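Local coordinates for oxidized polyvinyl alcohol hydrolase (PDB 3WLA), which hydrolyses beta-diketones such as 4,6-nonanedione and the diketone units of oxidized polyvinyl alcohol, the second step in breaking down that polymer, at residues A[16-21]-A[146-151]; A[21-26]-A[33-38]; A[29-34]-A[86-91]; A[47-52]-A[79-84]; A[153-158]-A[305-310]. All coordinates share one frame; numbering follows the deposited sequence.

Interaction 1. Residues A[16-21]-A[146-151]; sequences FTPKAG and GTKWKL
Lys148 lies along Pro18, its CB packed against the proline CG at 3.8 Å while the two side chains run past each other in opposite directions. The contact joins two loops at the edge of the alpha/beta-hydrolase fold: 16-21 leads into the outermost strand 21-28 of the main sheet, and 146-151 follows helix 133-145. CG of Lys148 stands anti to the backbone N (chi1 176°), and the rest of the chain is extended, which carries its methylenes past the Pro18 carbonyl, with CD 3.3 Å from Pro18 O. Thr147 meets the same proline ring nearly at a right angle, OG1 lying 4.0 Å from Pro18 CG; the hydroxyl is hydrogen-bonded to Cys144 O and meets the proline by packing. Trp149 brings the rim of its six-membered ring to the 16-21 backbone: CH2 is 3.6 Å from Lys19 C, and Lys19 CA lies in the ring plane. One face of the same indole is covered by CG of its own neighbour Lys148. Cys12, whose disulfide to Cys144 ties the N-terminal loop to helix 133-145, touches both Pro18 and Thr147. No direct hydrogen bond crosses between the segments; instead a water accepts one from Lys148 NZ at 2.8 Å and another from Ala20 N at 3.0 Å.

Interaction 2. Residues A[21-26]-A[33-38]; sequences GLNTDF and RAFVVV
The amide of Asn23 lies stacked on the ring of Phe35, their planes only 10° apart. Asn23 CB sits over the ring face, 3.9 Å from its centroid, in a CH-pi contact. Phe35 can lie beneath its cross-strand neighbour because its CG is set between the backbone N and the carbonyl carbon (chi1 56°). The same ring turns its edge toward the face of Phe26 in an offset edge-to-face pair, planes at 74° and Phe35 CE1 3.6 Å from Phe26 CD1. Met141 and Phe137 of helix 133-145 also pack on Phe35. The Asn23 ND2 itself bonds to Lys19 O and comes 3.7 Å from Val37 CG2. On the other face of the sheet, Leu22 CD1 reaches Val36 CG2 at 3.9 Å. Three hydrogen-bonded pairs, Gly21 with Val37, Asn23 with Phe35 and Phe26 with Arg33, hold the backbones together. Between the last two the register slips by one residue, with Asp25 at positive phi: the G1 beta bulge of an antiparallel hairpin whose first strand is the outermost of the main sheet.

Interaction 3. Residues A[29-34]-A[86-91]; sequences DGKKRA and VRQCAE
Arg33 donates from NH2 to Val86 O at 3.1 Å, an almost straight bond (166°) with the acceptor close to the guanidinium plane, and its NH1 forms a salt bridge with Asp134. A water sits in that plane too, accepting from Arg33 NE at 2.7 Å and from Ala34 N, and placed to donate to Val86 O, which would then receive two bonds. Val86 N in turn bonds to Ala34 O at 2.9 Å, linking strand 31-38 to the chain just beyond strand 81-85. The bends at chi2 and chi3 turn the guanidinium toward Val86 and Gln88. Gln88 CG then covers the centre of one guanidinium face, 3.3 Å from Arg33 CZ. Past it, the extended Lys31 side chain crosses the end of Gln88 at a slant and reaches a salt bridge with Asp133. Ala34 CB packs on Val86 CB at 4.0 Å. The buried charge of Arg33 is probably balanced by Asp134, while NH2 is bound to a backbone carbonyl, which probably fixes the rotation of the group where the Cys89-Cys101 disulfide loop begins.

Interaction 4. Residues A[47-52]-A[79-84]; sequences APVWVP and GYMVIS
Strands 47-52 and 81-84 run parallel, 25° apart in direction, joined by hydrogen bonds from Met81 N to Pro48 O, Trp50 N to Met81 O and Ile83 N to Trp50 O. At the start of the pair, Pro48 crosses Tyr80 at about a right angle, Pro48 CG lying 3.6 Å from Tyr80 CD1; Tyr80 OH bonds onward to Asn301. Val49 and Met81 lie side by side, Val49 CG2 4.0 Å from Met81 CB, and on their face of the sheet Ile83 adds CD1 at 4.2 Å from Val49 CG1. This is the right-handed beta-alpha-beta crossover of the alpha/beta-hydrolase sheet, with helix 60-65 between the strands. On the opposite face Trp50 and Val82 point the same way, Trp50 CD1 4.1 Å from Val82 CG1, and Val82 CG1 also meets Pro52 CD at 3.8 Å. Pro52 CB rests over one face of the Trp50 indole, whose NE1 is held by Asn72. With chi1 at -168°, Ser84 swings OG away from its own backbone N and across to Pro52 O, donating at 2.8 Å. With an alanine here the Pro52 carbonyl would probably lose this donor, just past the last backbone bond between the segments.

Interaction 5. Residues A[153-158]-A[305-310]; sequences RKRLFL and SHPKGS
Lys308, Pro307 and Lys154 give up the most surface, and a backbone bond from Lys308 N to Lys154 O (2.7 Å, 171°) joins the two lysines. Pro307 also lays its CA against Lys154 O at 3.3 Å, while CB of Lys308 packs on CB of Lys154 at 4.1 Å. Pro307 then turns its ring to Arg155: the two side chains lie side by side, with the proline CB over the centre of the guanidinium face and Pro307 CG 3.4 Å from Arg155 NH2. An extended chain from CG to NE brings the guanidinium there; NH1 forms a salt bridge with Asp152 and NE bonds to Ala304 O. A leucine in place of Arg155 would probably uncover one side of the Pro307 ring and deprive Asp152 of its salt-bridge partner. In the type II turn 307-310 the weak backbone bond is reinforced by Ser310 OG, 2.7 Å from Pro307 O. Lys308 bends away to the carbonyls of Pro231, Ser176 and Trp179. Although rich in cations, the contact thus works through one backbone bond, aliphatic packing and a proline laid on a guanidinium, Arg155 and Lys308 finding their charge partners outside the two segments.

Overall arrangement
Interactions 2, 3 and 4 are buried, whereas interactions 1 and 5 lie at the surface, and the chemistry follows. Within the sheet, interaction 2 pairs the edge strand with its antiparallel neighbour and interaction 4 parallel strands deeper in; Val36 and Val38 bond to Ser84 and Val82, so both belong to one continuous sheet. Interaction 3 shares Arg33 and Ala34 with interaction 2 but replaces regular strand pairing and ring stacking with a buried guanidinium and a water. Interaction 1 shares Gly21 with interaction 2, and its Trp149 packs on Met81 of interaction 4. Strand 155-161 of interaction 5 continues the sheet beside 47-53. The surface contacts rely on lysine chains, prolines, an indole edge or a guanidinium face, and on one backbone bond or a bridging water.

Interaction 1. Residues A[16-21]-A[146-151]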
# COMPACT_ATOMS: atom_id res chain seq x y z
N PHE A 16 -18.16 -7.37 -17.99
CA PHE A 16 -18.16 -7.19 -16.56
C PHE A 16 -18.90 -5.92 -16.15
O PHE A 16 -18.72 -4.88 -16.76
CB PHE A 16 -16.71 -7.06 -16.02
CG PHE A 16 -16.64 -7.03 -14.53
CD1 PHE A 16 -16.64 -8.23 -13.80
CD2 PHE A 16 -16.69 -5.82 -13.84
CE1 PHE A 16 -16.71 -8.21 -12.41
CE2 PHE A 16 -16.75 -5.80 -12.45
CZ PHE A 16 -16.76 -6.99 -11.74
N THR A 17 -19.68 -6.02 -15.09
CA THR A 17 -20.39 -4.88 -14.54
C THR A 17 -20.26 -5.00 -13.01
O THR A 17 -20.60 -6.04 -12.41
CB THR A 17 -21.88 -4.83 -15.03
OG1 THR A 17 -22.62 -5.87 -14.40
CG2 THR A 17 -21.93 -5.05 -16.55
N PRO A 18 -19.77 -3.93 -12.37
CA PRO A 18 -19.56 -3.86 -10.94
C PRO A 18 -20.81 -3.81 -10.12
O PRO A 18 -21.80 -3.28 -10.57
CB PRO A 18 -18.74 -2.58 -10.79
CG PRO A 18 -19.40 -1.68 -11.73
CD PRO A 18 -19.60 -2.59 -12.97
N LYS A 19 -20.76 -4.35 -8.91
CA LYS A 19 -21.91 -4.28 -8.02
C LYS A 19 -21.42 -4.15 -6.59
O LYS A 19 -20.22 -4.30 -6.33
CB LYS A 19 -22.79 -5.52 -8.14
CG LYS A 19 -22.11 -6.78 -7.80
CD LYS A 19 -22.96 -7.95 -8.27
CE LYS A 19 -22.58 -9.23 -7.58
NZ LYS A 19 -23.57 -10.32 -7.85
N ALA A 20 -22.35 -3.87 -5.69
CA ALA A 20 -22.04 -3.75 -4.29
C ALA A 20 -21.68 -5.11 -3.76
O ALA A 20 -22.23 -6.13 -4.19
CB ALA A 20 -23.25 -3.19 -3.53
N GLY A 21 -20.76 -5.14 -2.82
CA GLY A 21 -20.37 -6.42 -2.24
C GLY A 21 -19.28 -7.16 -3.01
O GLY A 21 -18.41 -6.54 -3.66
N GLY A 146 -15.91 3.04 -10.91
CA GLY A 146 -16.24 4.40 -11.28
C GLY A 146 -17.30 4.53 -12.39
O GLY A 146 -17.71 5.65 -12.72
N THR A 147 -17.76 3.42 -12.97
CA THR A 147 -18.78 3.53 -14.02
C THR A 147 -20.17 3.39 -13.38
O THR A 147 -21.16 3.74 -14.00
CB THR A 147 -18.67 2.44 -15.12
OG1 THR A 147 -18.85 1.14 -14.53
CG2 THR A 147 -17.32 2.51 -15.84
N LYS A 148 -20.24 2.87 -12.17
CA LYS A 148 -21.53 2.71 -11.53
C LYS A 148 -21.73 3.68 -10.35
O LYS A 148 -22.86 4.04 -10.04
CB LYS A 148 -21.72 1.25 -11.12
CG LYS A 148 -22.99 1.01 -10.36
CD LYS A 148 -23.40 -0.46 -10.31
CE LYS A 148 -24.68 -0.61 -9.43
NZ LYS A 148 -25.04 -2.03 -9.08
N TRP A 149 -20.65 4.12 -9.70
CA TRP A 149 -20.75 5.12 -8.61
C TRP A 149 -19.89 6.31 -9.01
O TRP A 149 -18.90 6.14 -9.70
CB TRP A 149 -20.28 4.57 -7.27
CG TRP A 149 -21.20 3.54 -6.68
CD1 TRP A 149 -22.19 3.73 -5.77
CD2 TRP A 149 -21.18 2.13 -6.96
NE1 TRP A 149 -22.80 2.53 -5.45
CE2 TRP A 149 -22.18 1.53 -6.17
CE3 TRP A 149 -20.39 1.32 -7.79
CZ2 TRP A 149 -22.42 0.16 -6.20
CZ3 TRP A 149 -20.64 -0.04 -7.80
CH2 TRP A 149 -21.64 -0.60 -7.02
N LYS A 150 -20.24 7.52 -8.59
CA LYS A 150 -19.42 8.67 -8.96
C LYS A 150 -18.21 8.80 -8.04
O LYS A 150 -18.36 9.04 -6.84
CB LYS A 150 -20.25 9.96 -8.92
CG LYS A 150 -21.31 10.01 -10.05
CD LYS A 150 -21.80 11.44 -10.34
CE LYS A 150 -21.88 11.69 -11.86
NZ LYS A 150 -20.54 11.76 -12.57
N LEU A 151 -17.02 8.65 -8.60
CA LEU A 151 -15.78 8.71 -7.80
C LEU A 151 -14.98 10.00 -8.08
O LEU A 151 -15.15 10.62 -9.14
CB LEU A 151 -14.91 7.47 -8.11
CG LEU A 151 -15.60 6.10 -8.04
CD1 LEU A 151 -14.64 4.97 -8.40
CD2 LEU A 151 -16.14 5.91 -6.64
O HOH W 1 -25.17 -3.21 -6.51

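Interaction 2. Residues A[21-26]-A[33-38]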
# COMPACT_ATOMS: atom_id res chain seq x y z
N GLY A 21 -20.76 -5.14 -2.82
CA GLY A 21 -20.37 -6.42 -2.24
C GLY A 21 -19.28 -7.16 -3.01
O GLY A 21 -18.41 -6.54 -3.66
N LEU A 22 -19.29 -8.47 -2.93
CA LEU A 22 -18.28 -9.26 -3.62
C LEU A 22 -18.47 -9.30 -5.11
O LEU A 22 -19.60 -9.56 -5.61
CB LEU A 22 -18.24 -10.72 -3.12
CG LEU A 22 -17.22 -11.60 -3.86
CD1 LEU A 22 -15.79 -10.98 -3.66
CD2 LEU A 22 -17.26 -13.03 -3.31
N ASN A 23 -17.37 -9.04 -5.82
CA ASN A 23 -17.30 -9.12 -7.27
C ASN A 23 -16.23 -10.18 -7.60
O ASN A 23 -15.10 -10.12 -7.05
CB ASN A 23 -16.85 -7.79 -7.86
CG ASN A 23 -17.89 -6.70 -7.71
OD1 ASN A 23 -18.43 -6.20 -8.71
ND2 ASN A 23 -18.16 -6.31 -6.47
N THR A 24 -16.57 -11.12 -8.50
CA THR A 24 -15.66 -12.18 -8.95
C THR A 24 -15.56 -12.19 -10.47
O THR A 24 -16.35 -11.55 -11.17
CB THR A 24 -16.09 -13.58 -8.43
OG1 THR A 24 -17.46 -13.84 -8.83
CG2 THR A 24 -15.97 -13.62 -6.88
N ASP A 25 -14.54 -12.84 -10.99
CA ASP A 25 -14.34 -12.92 -12.44
C ASP A 25 -14.09 -11.64 -13.21
O ASP A 25 -14.49 -11.49 -14.37
CB ASP A 25 -15.51 -13.69 -13.09
CG ASP A 25 -15.52 -15.16 -12.68
OD1 ASP A 25 -14.42 -15.69 -12.39
OD2 ASP A 25 -16.61 -15.78 -12.66
N PHE A 26 -13.43 -10.70 -12.58
CA PHE A 26 -13.06 -9.47 -13.24
C PHE A 26 -11.85 -9.84 -14.09
O PHE A 26 -10.86 -10.35 -13.57
CB PHE A 26 -12.64 -8.44 -12.22
CG PHE A 26 -12.24 -7.14 -12.82
CD1 PHE A 26 -13.21 -6.16 -13.06
CD2 PHE A 26 -10.91 -6.89 -13.13
CE1 PHE A 26 -12.85 -4.93 -13.59
CE2 PHE A 26 -10.53 -5.66 -13.67
CZ PHE A 26 -11.51 -4.67 -13.90
N ARG A 33 -10.12 -11.99 -11.47
CA ARG A 33 -9.87 -11.31 -10.19
C ARG A 33 -11.16 -10.96 -9.45
O ARG A 33 -12.25 -10.92 -10.04
CB ARG A 33 -9.02 -10.07 -10.43
CG ARG A 33 -7.69 -10.31 -11.17
CD ARG A 33 -6.77 -11.31 -10.41
NE ARG A 33 -6.42 -10.82 -9.06
CZ ARG A 33 -5.36 -10.04 -8.81
NH1 ARG A 33 -4.54 -9.64 -9.78
NH2 ARG A 33 -5.08 -9.70 -7.57
N ALA A 34 -11.01 -10.75 -8.15
CA ALA A 34 -12.14 -10.46 -7.28
C ALA A 34 -11.85 -9.26 -6.36
O ALA A 34 -10.68 -8.95 -6.08
CB ALA A 34 -12.46 -11.72 -6.45
N PHE A 35 -12.92 -8.62 -5.91
CA PHE A 35 -12.81 -7.44 -5.01
C PHE A 35 -14.16 -7.12 -4.36
O PHE A 35 -15.24 -7.48 -4.89
CB PHE A 35 -12.25 -6.23 -5.77
CG PHE A 35 -13.04 -5.84 -7.00
CD1 PHE A 35 -12.67 -6.28 -8.25
CD2 PHE A 35 -14.16 -4.99 -6.88
CE1 PHE A 35 -13.41 -5.88 -9.43
CE2 PHE A 35 -14.90 -4.57 -8.00
CZ PHE A 35 -14.54 -5.01 -9.28
N VAL A 36 -14.11 -6.49 -3.18
CA VAL A 36 -15.32 -6.16 -2.44
C VAL A 36 -15.59 -4.66 -2.51
O VAL A 36 -14.72 -3.85 -2.22
CB VAL A 36 -15.17 -6.67 -0.99
CG1 VAL A 36 -16.38 -6.38 -0.17
CG2 VAL A 36 -14.94 -8.19 -1.01
N VAL A 37 -16.80 -4.29 -2.93
CA VAL A 37 -17.19 -2.88 -3.06
C VAL A 37 -18.13 -2.48 -1.92
O VAL A 37 -19.13 -3.18 -1.66
CB VAL A 37 -17.91 -2.65 -4.43
CG1 VAL A 37 -18.44 -1.17 -4.53
CG2 VAL A 37 -16.92 -2.90 -5.57
N VAL A 38 -17.77 -1.43 -1.18
CA VAL A 38 -18.62 -0.93 -0.06
C VAL A 38 -18.84 0.54 -0.38
O VAL A 38 -18.05 1.39 -0.00
CB VAL A 38 -17.90 -1.05 1.32
CG1 VAL A 38 -18.90 -0.76 2.46
CG2 VAL A 38 -17.34 -2.47 1.50

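Interaction 3. Residues A[29-34]-A[86-91]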
# COMPACT_ATOMS: atom_id res chain seq x y z
N ASP A 29 -5.35 -8.92 -17.27
CA ASP A 29 -4.11 -9.56 -17.71
C ASP A 29 -4.33 -11.06 -17.84
O ASP A 29 -3.42 -11.85 -17.60
CB ASP A 29 -2.94 -9.27 -16.74
CG ASP A 29 -2.26 -7.97 -17.06
OD1 ASP A 29 -1.75 -7.85 -18.18
OD2 ASP A 29 -2.24 -7.05 -16.22
N GLY A 30 -5.56 -11.43 -18.20
CA GLY A 30 -5.89 -12.82 -18.42
C GLY A 30 -6.22 -13.62 -17.20
O GLY A 30 -6.33 -14.85 -17.28
N LYS A 31 -6.38 -12.97 -16.05
CA LYS A 31 -6.71 -13.74 -14.86
C LYS A 31 -8.12 -13.36 -14.41
O LYS A 31 -8.63 -12.33 -14.82
CB LYS A 31 -5.69 -13.44 -13.74
CG LYS A 31 -4.24 -13.86 -14.07
CD LYS A 31 -3.22 -13.24 -13.10
CE LYS A 31 -1.92 -14.01 -13.21
NZ LYS A 31 -0.80 -13.17 -12.87
N LYS A 32 -8.72 -14.18 -13.57
CA LYS A 32 -10.04 -13.88 -13.02
C LYS A 32 -9.81 -13.27 -11.62
O LYS A 32 -9.40 -13.96 -10.69
CB LYS A 32 -10.89 -15.15 -12.95
CG LYS A 32 -11.32 -15.66 -14.39
CD LYS A 32 -12.18 -16.91 -14.32
CE LYS A 32 -12.28 -17.61 -15.69
NZ LYS A 32 -12.57 -19.10 -15.59
N ARG A 33 -10.12 -11.99 -11.47
CA ARG A 33 -9.87 -11.31 -10.19
C ARG A 33 -11.16 -10.96 -9.45
O ARG A 33 -12.25 -10.92 -10.04
CB ARG A 33 -9.02 -10.07 -10.43
CG ARG A 33 -7.69 -10.31 -11.17
CD ARG A 33 -6.77 -11.31 -10.41
NE ARG A 33 -6.42 -10.82 -9.06
CZ ARG A 33 -5.36 -10.04 -8.81
NH1 ARG A 33 -4.54 -9.64 -9.78
NH2 ARG A 33 -5.08 -9.70 -7.57
N ALA A 34 -11.01 -10.75 -8.15
CA ALA A 34 -12.14 -10.46 -7.28
C ALA A 34 -11.85 -9.26 -6.36
O ALA A 34 -10.68 -8.95 -6.08
CB ALA A 34 -12.46 -11.72 -6.45
N VAL A 86 -8.98 -8.66 -3.80
CA VAL A 86 -8.61 -9.98 -3.34
C VAL A 86 -7.26 -10.41 -3.98
O VAL A 86 -7.02 -10.22 -5.20
CB VAL A 86 -9.73 -11.02 -3.68
CG1 VAL A 86 -9.25 -12.42 -3.27
CG2 VAL A 86 -11.03 -10.64 -2.88
N ARG A 87 -6.39 -10.99 -3.16
CA ARG A 87 -5.05 -11.42 -3.65
C ARG A 87 -5.21 -12.58 -4.67
O ARG A 87 -6.06 -13.45 -4.47
CB ARG A 87 -4.20 -11.91 -2.47
CG ARG A 87 -3.77 -10.81 -1.46
CD ARG A 87 -3.33 -11.42 -0.12
NE ARG A 87 -4.51 -12.10 0.43
CZ ARG A 87 -4.52 -12.85 1.52
NH1 ARG A 87 -3.39 -13.02 2.24
NH2 ARG A 87 -5.69 -13.45 1.88
N GLN A 88 -4.37 -12.62 -5.70
CA GLN A 88 -4.42 -13.70 -6.70
C GLN A 88 -4.42 -15.09 -6.04
O GLN A 88 -5.22 -15.95 -6.40
CB GLN A 88 -3.22 -13.64 -7.66
CG GLN A 88 -3.21 -12.47 -8.55
CD GLN A 88 -1.94 -12.35 -9.37
OE1 GLN A 88 -1.34 -11.27 -9.43
NE2 GLN A 88 -1.54 -13.44 -10.02
N CYS A 89 -3.52 -15.28 -5.07
CA CYS A 89 -3.36 -16.56 -4.37
C CYS A 89 -4.59 -17.01 -3.56
O CYS A 89 -4.71 -18.21 -3.22
CB CYS A 89 -2.12 -16.48 -3.41
SG CYS A 89 -2.31 -15.03 -2.26
N ALA A 90 -5.48 -16.08 -3.20
CA ALA A 90 -6.67 -16.46 -2.44
C ALA A 90 -7.74 -17.00 -3.39
O ALA A 90 -8.82 -17.38 -2.96
CB ALA A 90 -7.22 -15.24 -1.65
N GLU A 91 -7.42 -17.01 -4.68
CA GLU A 91 -8.32 -17.50 -5.73
C GLU A 91 -9.78 -17.02 -5.59
O GLU A 91 -10.72 -17.82 -5.51
CB GLU A 91 -8.22 -19.02 -5.78
CG GLU A 91 -6.88 -19.51 -6.38
CD GLU A 91 -6.77 -21.03 -6.40
OE1 GLU A 91 -6.75 -21.64 -5.30
OE2 GLU A 91 -6.72 -21.63 -7.51
O HOH W 2 -8.36 -11.29 -7.24

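Interaction 4. Residues A[47-52]-A[79-84]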
# COMPACT_ATOMS: atom_id res chain seq x y z
N ALA A 47 -17.25 10.66 -4.98
CA ALA A 47 -16.67 10.15 -3.72
C ALA A 47 -15.20 9.85 -3.71
O ALA A 47 -14.65 9.31 -4.66
CB ALA A 47 -17.41 8.85 -3.30
N PRO A 48 -14.51 10.22 -2.62
CA PRO A 48 -13.09 9.90 -2.57
C PRO A 48 -13.05 8.37 -2.39
O PRO A 48 -14.01 7.77 -1.83
CB PRO A 48 -12.61 10.64 -1.33
CG PRO A 48 -13.82 10.83 -0.51
CD PRO A 48 -14.89 11.15 -1.56
N VAL A 49 -11.97 7.75 -2.86
CA VAL A 49 -11.79 6.30 -2.80
C VAL A 49 -10.66 5.80 -1.89
O VAL A 49 -9.55 6.36 -1.88
CB VAL A 49 -11.55 5.77 -4.22
CG1 VAL A 49 -11.24 4.29 -4.17
CG2 VAL A 49 -12.81 6.01 -5.06
N TRP A 50 -10.96 4.76 -1.12
CA TRP A 50 -10.01 4.08 -0.21
C TRP A 50 -9.93 2.61 -0.68
O TRP A 50 -10.96 1.92 -0.80
CB TRP A 50 -10.53 4.15 1.22
CG TRP A 50 -9.76 3.39 2.32
CD1 TRP A 50 -10.33 2.68 3.35
CD2 TRP A 50 -8.34 3.33 2.53
NE1 TRP A 50 -9.36 2.19 4.19
CE2 TRP A 50 -8.13 2.56 3.71
CE3 TRP A 50 -7.23 3.86 1.84
CZ2 TRP A 50 -6.87 2.30 4.22
CZ3 TRP A 50 -5.96 3.60 2.33
CH2 TRP A 50 -5.78 2.82 3.53
N VAL A 51 -8.71 2.14 -0.98
CA VAL A 51 -8.51 0.76 -1.44
C VAL A 51 -7.54 0.09 -0.45
O VAL A 51 -6.32 0.10 -0.63
CB VAL A 51 -7.92 0.76 -2.90
CG1 VAL A 51 -7.60 -0.66 -3.34
CG2 VAL A 51 -8.91 1.40 -3.85
N PRO A 52 -8.09 -0.45 0.65
CA PRO A 52 -7.26 -1.11 1.67
C PRO A 52 -6.87 -2.53 1.29
O PRO A 52 -7.72 -3.29 0.87
CB PRO A 52 -8.17 -1.07 2.91
CG PRO A 52 -9.55 -1.31 2.30
CD PRO A 52 -9.51 -0.42 1.06
N GLY A 79 -18.34 8.82 3.92
CA GLY A 79 -18.30 9.33 2.58
C GLY A 79 -17.32 8.73 1.62
O GLY A 79 -17.27 9.13 0.47
N TYR A 80 -16.52 7.78 2.09
CA TYR A 80 -15.55 7.15 1.21
C TYR A 80 -16.08 5.92 0.50
O TYR A 80 -16.83 5.12 1.11
CB TYR A 80 -14.36 6.67 2.02
CG TYR A 80 -13.59 7.81 2.56
CD1 TYR A 80 -12.61 8.39 1.78
CD2 TYR A 80 -13.88 8.35 3.80
CE1 TYR A 80 -11.92 9.53 2.23
CE2 TYR A 80 -13.20 9.47 4.25
CZ TYR A 80 -12.22 10.06 3.44
OH TYR A 80 -11.57 11.22 3.85
N MET A 81 -15.74 5.79 -0.78
CA MET A 81 -16.06 4.55 -1.50
C MET A 81 -14.88 3.62 -1.10
O MET A 81 -13.71 3.96 -1.34
CB MET A 81 -16.02 4.79 -3.00
CG MET A 81 -15.80 3.51 -3.80
SD MET A 81 -17.09 2.25 -3.57
CE MET A 81 -18.22 2.76 -4.91
N VAL A 82 -15.16 2.47 -0.49
CA VAL A 82 -14.08 1.53 -0.08
C VAL A 82 -14.08 0.31 -1.04
O VAL A 82 -15.14 -0.34 -1.22
CB VAL A 82 -14.34 1.06 1.38
CG1 VAL A 82 -13.20 0.13 1.93
CG2 VAL A 82 -14.47 2.30 2.28
N ILE A 83 -12.95 0.03 -1.68
CA ILE A 83 -12.87 -1.14 -2.57
C ILE A 83 -11.66 -1.98 -2.08
O ILE A 83 -10.53 -1.49 -2.09
CB ILE A 83 -12.64 -0.73 -4.05
CG1 ILE A 83 -13.68 0.28 -4.50
CG2 ILE A 83 -12.72 -1.97 -4.99
CD1 ILE A 83 -13.25 0.98 -5.76
N SER A 84 -11.88 -3.20 -1.60
CA SER A 84 -10.76 -4.01 -1.13
C SER A 84 -10.58 -5.16 -2.14
O SER A 84 -11.54 -5.93 -2.36
CB SER A 84 -11.04 -4.57 0.26
OG SER A 84 -9.85 -5.13 0.82

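Interaction 5. Residues A[153-158]-A[305-310]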
# COMPACT_ATOMS: atom_id res chain seq x y z
N ARG A 153 -11.76 11.49 -9.19
CA ARG A 153 -10.51 11.16 -9.87
C ARG A 153 -9.24 11.70 -9.20
O ARG A 153 -8.16 11.14 -9.35
CB ARG A 153 -10.56 11.65 -11.33
CG ARG A 153 -9.28 11.44 -12.13
CD ARG A 153 -9.07 9.96 -12.50
NE ARG A 153 -7.82 9.68 -13.21
CZ ARG A 153 -6.60 9.64 -12.65
NH1 ARG A 153 -6.45 9.87 -11.34
NH2 ARG A 153 -5.54 9.34 -13.39
N LYS A 154 -9.38 12.78 -8.43
CA LYS A 154 -8.23 13.39 -7.77
C LYS A 154 -8.04 12.95 -6.33
O LYS A 154 -7.17 13.46 -5.63
CB LYS A 154 -8.36 14.90 -7.84
CG LYS A 154 -8.20 15.37 -9.29
CD LYS A 154 -8.31 16.86 -9.40
CE LYS A 154 -8.13 17.30 -10.85
NZ LYS A 154 -8.54 18.73 -10.99
N ARG A 155 -8.87 12.00 -5.90
CA ARG A 155 -8.82 11.48 -4.53
C ARG A 155 -8.94 9.94 -4.48
O ARG A 155 -9.79 9.36 -3.77
CB ARG A 155 -9.93 12.14 -3.69
CG ARG A 155 -9.62 13.60 -3.28
CD ARG A 155 -10.74 14.15 -2.38
NE ARG A 155 -10.42 15.51 -1.92
CZ ARG A 155 -10.73 16.63 -2.58
NH1 ARG A 155 -11.36 16.55 -3.75
NH2 ARG A 155 -10.46 17.83 -2.06
N LEU A 156 -8.08 9.27 -5.26
CA LEU A 156 -8.05 7.82 -5.28
C LEU A 156 -6.85 7.45 -4.41
O LEU A 156 -5.73 7.78 -4.75
CB LEU A 156 -7.83 7.31 -6.70
CG LEU A 156 -8.87 7.89 -7.67
CD1 LEU A 156 -8.63 7.19 -9.04
CD2 LEU A 156 -10.30 7.64 -7.14
N PHE A 157 -7.10 6.80 -3.28
CA PHE A 157 -6.01 6.45 -2.36
C PHE A 157 -5.98 4.97 -2.08
O PHE A 157 -7.03 4.34 -1.93
CB PHE A 157 -6.21 7.16 -1.02
CG PHE A 157 -6.34 8.65 -1.13
CD1 PHE A 157 -5.22 9.44 -1.40
CD2 PHE A 157 -7.57 9.26 -0.94
CE1 PHE A 157 -5.32 10.85 -1.48
CE2 PHE A 157 -7.69 10.70 -1.01
CZ PHE A 157 -6.56 11.48 -1.28
N LEU A 158 -4.78 4.41 -2.00
CA LEU A 158 -4.69 3.02 -1.67
C LEU A 158 -3.78 2.87 -0.44
O LEU A 158 -3.05 3.81 -0.02
CB LEU A 158 -4.21 2.15 -2.82
CG LEU A 158 -2.74 1.93 -3.03
CD1 LEU A 158 -2.40 1.05 -4.19
CD2 LEU A 158 -2.22 3.31 -3.27
N SER A 305 -7.47 15.76 2.12
CA SER A 305 -7.27 17.21 2.19
C SER A 305 -6.20 17.66 1.21
O SER A 305 -5.89 18.87 1.09
CB SER A 305 -6.83 17.64 3.60
OG SER A 305 -5.44 17.38 3.84
N HIS A 306 -5.63 16.71 0.49
CA HIS A 306 -4.59 17.05 -0.44
C HIS A 306 -4.87 16.30 -1.74
O HIS A 306 -4.18 15.38 -2.07
CB HIS A 306 -3.23 16.63 0.14
CG HIS A 306 -2.06 17.29 -0.52
ND1 HIS A 306 -1.32 16.69 -1.50
CD2 HIS A 306 -1.50 18.51 -0.31
CE1 HIS A 306 -0.34 17.50 -1.88
NE2 HIS A 306 -0.42 18.61 -1.17
N PRO A 307 -5.90 16.72 -2.49
CA PRO A 307 -6.24 16.06 -3.75
C PRO A 307 -5.10 16.16 -4.76
O PRO A 307 -4.26 17.08 -4.71
CB PRO A 307 -7.54 16.77 -4.18
CG PRO A 307 -7.43 18.11 -3.56
CD PRO A 307 -6.80 17.86 -2.20
N LYS A 308 -5.07 15.19 -5.66
CA LYS A 308 -4.03 15.12 -6.67
C LYS A 308 -3.88 16.47 -7.36
O LYS A 308 -4.86 17.05 -7.83
CB LYS A 308 -4.35 14.03 -7.71
CG LYS A 308 -3.25 13.75 -8.69
CD LYS A 308 -3.50 12.40 -9.37
CE LYS A 308 -2.20 11.73 -9.74
NZ LYS A 308 -1.18 11.54 -8.67
N GLY A 309 -2.65 16.96 -7.38
CA GLY A 309 -2.37 18.25 -7.98
C GLY A 309 -2.27 19.38 -6.97
O GLY A 309 -2.19 20.55 -7.37
N SER A 310 -2.30 19.08 -5.66
CA SER A 310 -2.18 20.14 -4.65
C SER A 310 -0.73 20.50 -4.46
O SER A 310 0.16 19.69 -4.68
CB SER A 310 -2.73 19.71 -3.30
OG SER A 310 -4.10 19.40 -3.38